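Local coordinates for hypothetical protein Atu0240 (Agrobacterium tumefaciens str. C58, PDB 2GAX), which is of unknown function but belongs to the DUF2000 family of the PTH2 clan, a group related to peptidyl-tRNA hydrolase 2, at residues I6-R11 / Q56-M61; T82-E87 / Q100-F105. One frame throughout, in Å; residues are numbered along the deposited sequence.

The two contacts follow one another along the chain, contact 1 closing at M61 before contact 2 opens at T82, and their centres lie about 19 Å apart. Both reach the same five-stranded mixed sheet, ordered 83-86, 112-120, 4-11, 58-63, 132-133. Contact 1 joins two neighbouring inner strands, 4-11 and 58-63, near the centre of the chain; contact 2 sets helix 95-102 against 83-86, an outermost strand, at the surface. Strand 112-120 runs between strands 4-11 and 83-86, and a salt bridge, R11 NH1 to E87 OE1 at 2.8 Å, joins the two contacts. Both therefore rest on one sheet, contact 1 inside it and contact 2 at its edge strand.

Contact 1: residues I6-R11 / Q56-M61; sequences IAVILR and QPIVVM
A bend at the last torsion of the selenomethionine M61 (chi3 -71°) turns its CE back across the neighbouring strand, while Q56, with CG opposite its backbone N (chi1 -173°), extends its amide beside I6. M61 CE lies 3.2 Å from A7 CB and 3.3 Å from I9 CG1, both shorter than normal carbon-carbon contact, so the modelled methyl position is doubtful. At the other end, Q56 NE2 is 3.8 Å from I6 CG1, and the amide is fixed by T4 OG1 at NE2 and R118 NE at OE1. Strands 6-11 and 58-61 are parallel, their axes 18° apart, as a staggered ladder confirms: V59 N to I6 O (2.9 Å), V8 N to V59 O (2.8 Å), M61 N to V8 O (2.7 Å) and L10 N to M61 O (2.9 Å). Adjacent, parallel and connected through helix 16-33, they form a β-α-β crossover. On one face I6 CG2 meets the CG1 methylene of I58, and V8 CG2 touches I58 CG2 at 4.0 Å; I58 also packs on M27 of helix 16-33. The opposite face carries A7, I9, V59 and M61, with I9 packed on L68 and I71 of helix 65-77.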
loop_
_atom_site.group_PDB
_atom_site.type_symbol
_atom_site.label_atom_id
_atom_site.label_comp_id
_atom_site.label_asym_id
_atom_site.label_seq_id
_atom_site.Cartn_x
_atom_site.Cartn_y
_atom_site.Cartn_z
ATOM N N ILE A 6 -0.825 1.714 9.494
ATOM C CA ILE A 6 -0.541 1.709 8.050
ATOM C C ILE A 6 0.274 0.467 7.693
ATOM O O ILE A 6 1.350 0.227 8.244
ATOM C CB ILE A 6 0.211 2.996 7.573
ATOM C CG1 ILE A 6 -0.593 4.253 7.900
ATOM C CG2 ILE A 6 0.467 2.952 6.065
ATOM C CD1 ILE A 6 0.137 5.542 7.588
ATOM N N ALA A 7 -0.252 -0.326 6.768
ATOM C CA ALA A 7 0.404 -1.529 6.333
ATOM C C ALA A 7 0.497 -1.569 4.820
ATOM O O ALA A 7 -0.437 -1.174 4.115
ATOM C CB ALA A 7 -0.329 -2.747 6.848
ATOM N N VAL A 8 1.645 -2.036 4.342
ATOM C CA VAL A 8 1.877 -2.287 2.927
ATOM C C VAL A 8 2.135 -3.785 2.766
ATOM O O VAL A 8 2.973 -4.329 3.470
ATOM C CB VAL A 8 3.131 -1.524 2.444
ATOM C CG1 VAL A 8 3.473 -1.899 0.996
ATOM C CG2 VAL A 8 2.957 -0.018 2.601
ATOM N N ILE A 9 1.420 -4.447 1.853
ATOM C CA ILE A 9 1.622 -5.876 1.573
ATOM C C ILE A 9 1.991 -6.112 0.103
ATOM O O ILE A 9 1.218 -5.807 -0.813
ATOM C CB ILE A 9 0.394 -6.781 1.944
ATOM C CG1 ILE A 9 -0.214 -6.421 3.295
ATOM C CG2 ILE A 9 0.781 -8.270 1.947
ATOM C CD1 ILE A 9 -1.408 -5.455 3.229
ATOM N N LEU A 10 3.172 -6.688 -0.106
ATOM C CA LEU A 10 3.717 -6.912 -1.438
ATOM C C LEU A 10 3.696 -8.384 -1.811
ATOM O O LEU A 10 3.730 -9.252 -0.944
ATOM C CB LEU A 10 5.157 -6.387 -1.492
ATOM C CG LEU A 10 5.283 -4.897 -1.140
ATOM C CD1 LEU A 10 6.734 -4.507 -0.942
ATOM C CD2 LEU A 10 4.599 -3.999 -2.194
ATOM N N ARG A 11 3.618 -8.673 -3.102
ATOM C CA ARG A 11 3.723 -10.064 -3.543
ATOM C C ARG A 11 5.202 -10.448 -3.451
ATOM O O ARG A 11 6.051 -9.735 -3.982
ATOM C CB ARG A 11 3.173 -10.242 -4.962
ATOM C CG ARG A 11 2.781 -11.699 -5.264
ATOM C CD ARG A 11 2.197 -11.843 -6.651
ATOM N NE ARG A 11 3.200 -11.676 -7.706
ATOM C CZ ARG A 11 2.902 -11.496 -8.991
ATOM N NH1 ARG A 11 1.639 -11.446 -9.385
ATOM N NH2 ARG A 11 3.862 -11.348 -9.891
ATOM N N GLN A 56 3.142 8.792 11.104
ATOM C CA GLN A 56 2.683 7.469 11.524
ATOM C C GLN A 56 3.594 6.377 10.954
ATOM O O GLN A 56 3.937 6.427 9.773
ATOM C CB GLN A 56 1.240 7.292 11.030
ATOM C CG GLN A 56 0.513 6.068 11.492
ATOM C CD GLN A 56 -0.992 6.110 11.211
ATOM O OE1 GLN A 56 -1.554 7.134 10.780
ATOM N NE2 GLN A 56 -1.651 4.986 11.456
ATOM N N PRO A 57 3.964 5.366 11.779
ATOM C CA PRO A 57 4.766 4.248 11.308
ATOM C C PRO A 57 4.086 3.471 10.183
ATOM O O PRO A 57 2.860 3.474 10.064
ATOM C CB PRO A 57 4.873 3.339 12.553
ATOM C CG PRO A 57 4.665 4.228 13.680
ATOM C CD PRO A 57 3.649 5.226 13.215
ATOM N N ILE A 58 4.901 2.802 9.383
ATOM C CA ILE A 58 4.443 2.065 8.220
ATOM C C ILE A 58 5.058 0.664 8.261
ATOM O O ILE A 58 6.284 0.507 8.184
ATOM C CB ILE A 58 4.840 2.816 6.917
ATOM C CG1 ILE A 58 4.169 4.194 6.870
ATOM C CG2 ILE A 58 4.516 1.996 5.660
ATOM C CD1 ILE A 58 4.928 5.230 6.062
ATOM N N VAL A 59 4.211 -0.349 8.416
ATOM C CA VAL A 59 4.668 -1.743 8.441
ATOM C C VAL A 59 4.650 -2.357 7.039
ATOM O O VAL A 59 3.632 -2.318 6.365
ATOM C CB VAL A 59 3.790 -2.588 9.412
ATOM C CG1 VAL A 59 4.124 -4.045 9.308
ATOM C CG2 VAL A 59 3.967 -2.104 10.837
ATOM N N VAL A 60 5.768 -2.934 6.601
ATOM C CA VAL A 60 5.825 -3.569 5.271
ATOM C C VAL A 60 5.834 -5.093 5.394
ATOM O O VAL A 60 6.601 -5.652 6.179
ATOM C CB VAL A 60 7.044 -3.081 4.446
ATOM C CG1 VAL A 60 7.040 -3.702 3.036
ATOM C CG2 VAL A 60 7.038 -1.563 4.353
HETATM N N MSE A 61 4.969 -5.748 4.620
HETATM C CA MSE A 61 4.819 -7.201 4.661
HETATM C C MSE A 61 4.872 -7.803 3.261
HETATM O O MSE A 61 4.812 -7.085 2.268
HETATM C CB MSE A 61 3.500 -7.579 5.340
HETATM C CG MSE A 61 3.371 -7.067 6.765
HETATM SE SE MSE A 61 1.499 -7.114 7.351
HETATM C CE MSE A 61 0.859 -5.714 6.305
#

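Contact 2: residues T82-E87 / Q100-F105; sequences TSLYIE and QVFSHF
The F102 ring receives L84 at its edge: L84 CD2 lies near the ring plane, 3.8 Å from F102 CZ, and the two side chains cross at about a right angle. I86 approaches the same ring obliquely, its CG2 4.1 Å from F102 CE1. F105 offers a second ring, 3.8 Å from its CD2 to I86 CD1, again at an oblique approach. Q100 O and V101 CA lie on one face of the H104 ring, both offset toward its rim. I86 is the shared element: with CG1 lodged between its backbone N and carbonyl carbon (chi1 64°), CD1 reaches both F105 and F102 CA, 3.9 Å away, while CG2 serves the F102 ring. An extended chi1 (-171°) carries the F102 ring to L84 and I86. The side-chain contacts across the segments are all apolar. F102 to F105 form a type I beta turn, and S103 OG donates to Q100 O (2.6 Å), a bond within the segment. F102 also packs on M89, and F105 on E88 and A110. Helix 95-102 flanks strand 83-86, whose L84 additionally touches V112 and M115 of strand 112-120 and H72 of helix 65-77; Y85, on the other side of the strand, packs on V22 and L26 of helix 16-33.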
loop_
_atom_site.group_PDB
_atom_site.type_symbol
_atom_site.label_atom_id
_atom_site.label_comp_id
_atom_site.label_asym_id
_atom_site.label_seq_id
_atom_site.Cartn_x
_atom_site.Cartn_y
_atom_site.Cartn_z
ATOM N N THR A 82 -8.611 0.952 -0.166
ATOM C CA THR A 82 -7.176 0.646 -0.133
ATOM C C THR A 82 -6.459 1.235 -1.339
ATOM O O THR A 82 -7.101 1.599 -2.313
ATOM C CB THR A 82 -6.930 -0.886 -0.136
ATOM O OG1 THR A 82 -7.564 -1.487 -1.279
ATOM C CG2 THR A 82 -7.444 -1.528 1.140
ATOM N N SER A 83 -5.139 1.354 -1.266
ATOM C CA SER A 83 -4.337 1.487 -2.494
ATOM C C SER A 83 -4.069 0.090 -3.041
ATOM O O SER A 83 -3.820 -0.831 -2.276
ATOM C CB SER A 83 -3.004 2.175 -2.204
ATOM O OG SER A 83 -3.219 3.403 -1.539
ATOM N N LEU A 84 -4.098 -0.061 -4.363
ATOM C CA LEU A 84 -3.950 -1.371 -4.999
ATOM C C LEU A 84 -3.171 -1.256 -6.299
ATOM O O LEU A 84 -3.325 -0.282 -7.045
ATOM C CB LEU A 84 -5.307 -2.023 -5.255
ATOM C CG LEU A 84 -5.318 -3.561 -5.317
ATOM C CD1 LEU A 84 -5.138 -4.200 -3.962
ATOM C CD2 LEU A 84 -6.569 -4.076 -6.006
ATOM N N TYR A 85 -2.340 -2.262 -6.549
ATOM C CA TYR A 85 -1.440 -2.294 -7.703
ATOM C C TYR A 85 -1.480 -3.726 -8.229
ATOM O O TYR A 85 -1.234 -4.671 -7.474
ATOM C CB TYR A 85 -0.026 -1.931 -7.229
ATOM C CG TYR A 85 0.952 -1.441 -8.280
ATOM C CD1 TYR A 85 1.552 -0.179 -8.163
ATOM C CD2 TYR A 85 1.295 -2.236 -9.385
ATOM C CE1 TYR A 85 2.467 0.282 -9.129
ATOM C CE2 TYR A 85 2.206 -1.793 -10.334
ATOM C CZ TYR A 85 2.779 -0.543 -10.205
ATOM O OH TYR A 85 3.688 -0.125 -11.154
ATOM N N ILE A 86 -1.835 -3.887 -9.504
ATOM C CA ILE A 86 -1.909 -5.207 -10.146
ATOM C C ILE A 86 -0.735 -5.383 -11.112
ATOM O O ILE A 86 -0.134 -4.409 -11.543
ATOM C CB ILE A 86 -3.266 -5.473 -10.890
ATOM C CG1 ILE A 86 -3.474 -4.504 -12.073
ATOM C CG2 ILE A 86 -4.455 -5.386 -9.919
ATOM C CD1 ILE A 86 -4.572 -4.946 -13.048
ATOM N N GLU A 87 -0.424 -6.637 -11.436
ATOM C CA GLU A 87 0.719 -6.980 -12.275
ATOM C C GLU A 87 0.726 -6.264 -13.628
ATOM O O GLU A 87 1.777 -5.811 -14.095
ATOM C CB GLU A 87 0.755 -8.493 -12.493
ATOM C CG GLU A 87 2.080 -9.022 -13.065
ATOM C CD GLU A 87 2.085 -10.536 -13.201
ATOM O OE1 GLU A 87 1.804 -11.223 -12.206
ATOM O OE2 GLU A 87 2.355 -11.034 -14.320
ATOM N N GLN A 100 -7.289 2.081 -16.774
ATOM C CA GLN A 100 -8.048 1.293 -17.766
ATOM C C GLN A 100 -7.878 -0.206 -17.572
ATOM O O GLN A 100 -8.869 -0.922 -17.442
ATOM C CB GLN A 100 -7.696 1.702 -19.211
ATOM C CG GLN A 100 -8.519 1.005 -20.307
ATOM C CD GLN A 100 -9.849 1.693 -20.582
ATOM O OE1 GLN A 100 -10.908 1.238 -20.128
ATOM N NE2 GLN A 100 -9.800 2.805 -21.317
ATOM N N VAL A 101 -6.628 -0.682 -17.547
ATOM C CA VAL A 101 -6.352 -2.109 -17.360
ATOM C C VAL A 101 -6.812 -2.609 -15.986
ATOM O O VAL A 101 -7.322 -3.718 -15.861
ATOM C CB VAL A 101 -4.855 -2.473 -17.625
ATOM C CG1 VAL A 101 -3.984 -2.217 -16.408
ATOM C CG2 VAL A 101 -4.741 -3.923 -18.031
ATOM N N PHE A 102 -6.623 -1.780 -14.965
ATOM C CA PHE A 102 -7.132 -2.072 -13.635
ATOM C C PHE A 102 -8.629 -2.426 -13.665
ATOM O O PHE A 102 -9.073 -3.316 -12.945
ATOM C CB PHE A 102 -6.899 -0.870 -12.715
ATOM C CG PHE A 102 -7.202 -1.140 -11.276
ATOM C CD1 PHE A 102 -6.253 -1.755 -10.462
ATOM C CD2 PHE A 102 -8.423 -0.752 -10.723
ATOM C CE1 PHE A 102 -6.507 -1.984 -9.123
ATOM C CE2 PHE A 102 -8.697 -1.001 -9.390
ATOM C CZ PHE A 102 -7.752 -1.615 -8.581
ATOM N N SER A 103 -9.390 -1.719 -14.495
ATOM C CA SER A 103 -10.851 -1.923 -14.591
ATOM C C SER A 103 -11.227 -3.236 -15.298
ATOM O O SER A 103 -12.408 -3.611 -15.332
ATOM C CB SER A 103 -11.524 -0.719 -15.279
ATOM O OG SER A 103 -11.317 -0.732 -16.691
ATOM N N HIS A 104 -10.224 -3.923 -15.866
ATOM C CA HIS A 104 -10.444 -5.187 -16.585
ATOM C C HIS A 104 -10.475 -6.397 -15.666
ATOM O O HIS A 104 -10.758 -7.517 -16.119
ATOM C CB HIS A 104 -9.392 -5.392 -17.688
ATOM C CG HIS A 104 -9.479 -4.387 -18.798
ATOM N ND1 HIS A 104 -8.515 -4.270 -19.771
ATOM C CD2 HIS A 104 -10.410 -3.442 -19.073
ATOM C CE1 HIS A 104 -8.852 -3.305 -20.609
ATOM N NE2 HIS A 104 -10.002 -2.790 -20.211
ATOM N N PHE A 105 -10.187 -6.177 -14.378
ATOM C CA PHE A 105 -10.141 -7.249 -13.392
ATOM C C PHE A 105 -10.997 -6.972 -12.169
ATOM O O PHE A 105 -11.321 -5.818 -11.857
ATOM C CB PHE A 105 -8.690 -7.552 -12.971
ATOM C CG PHE A 105 -7.796 -7.907 -14.126
ATOM C CD1 PHE A 105 -7.604 -9.236 -14.486
ATOM C CD2 PHE A 105 -7.190 -6.911 -14.884
ATOM C CE1 PHE A 105 -6.782 -9.570 -15.582
ATOM C CE2 PHE A 105 -6.373 -7.233 -15.992
ATOM C CZ PHE A 105 -6.192 -8.558 -16.338
#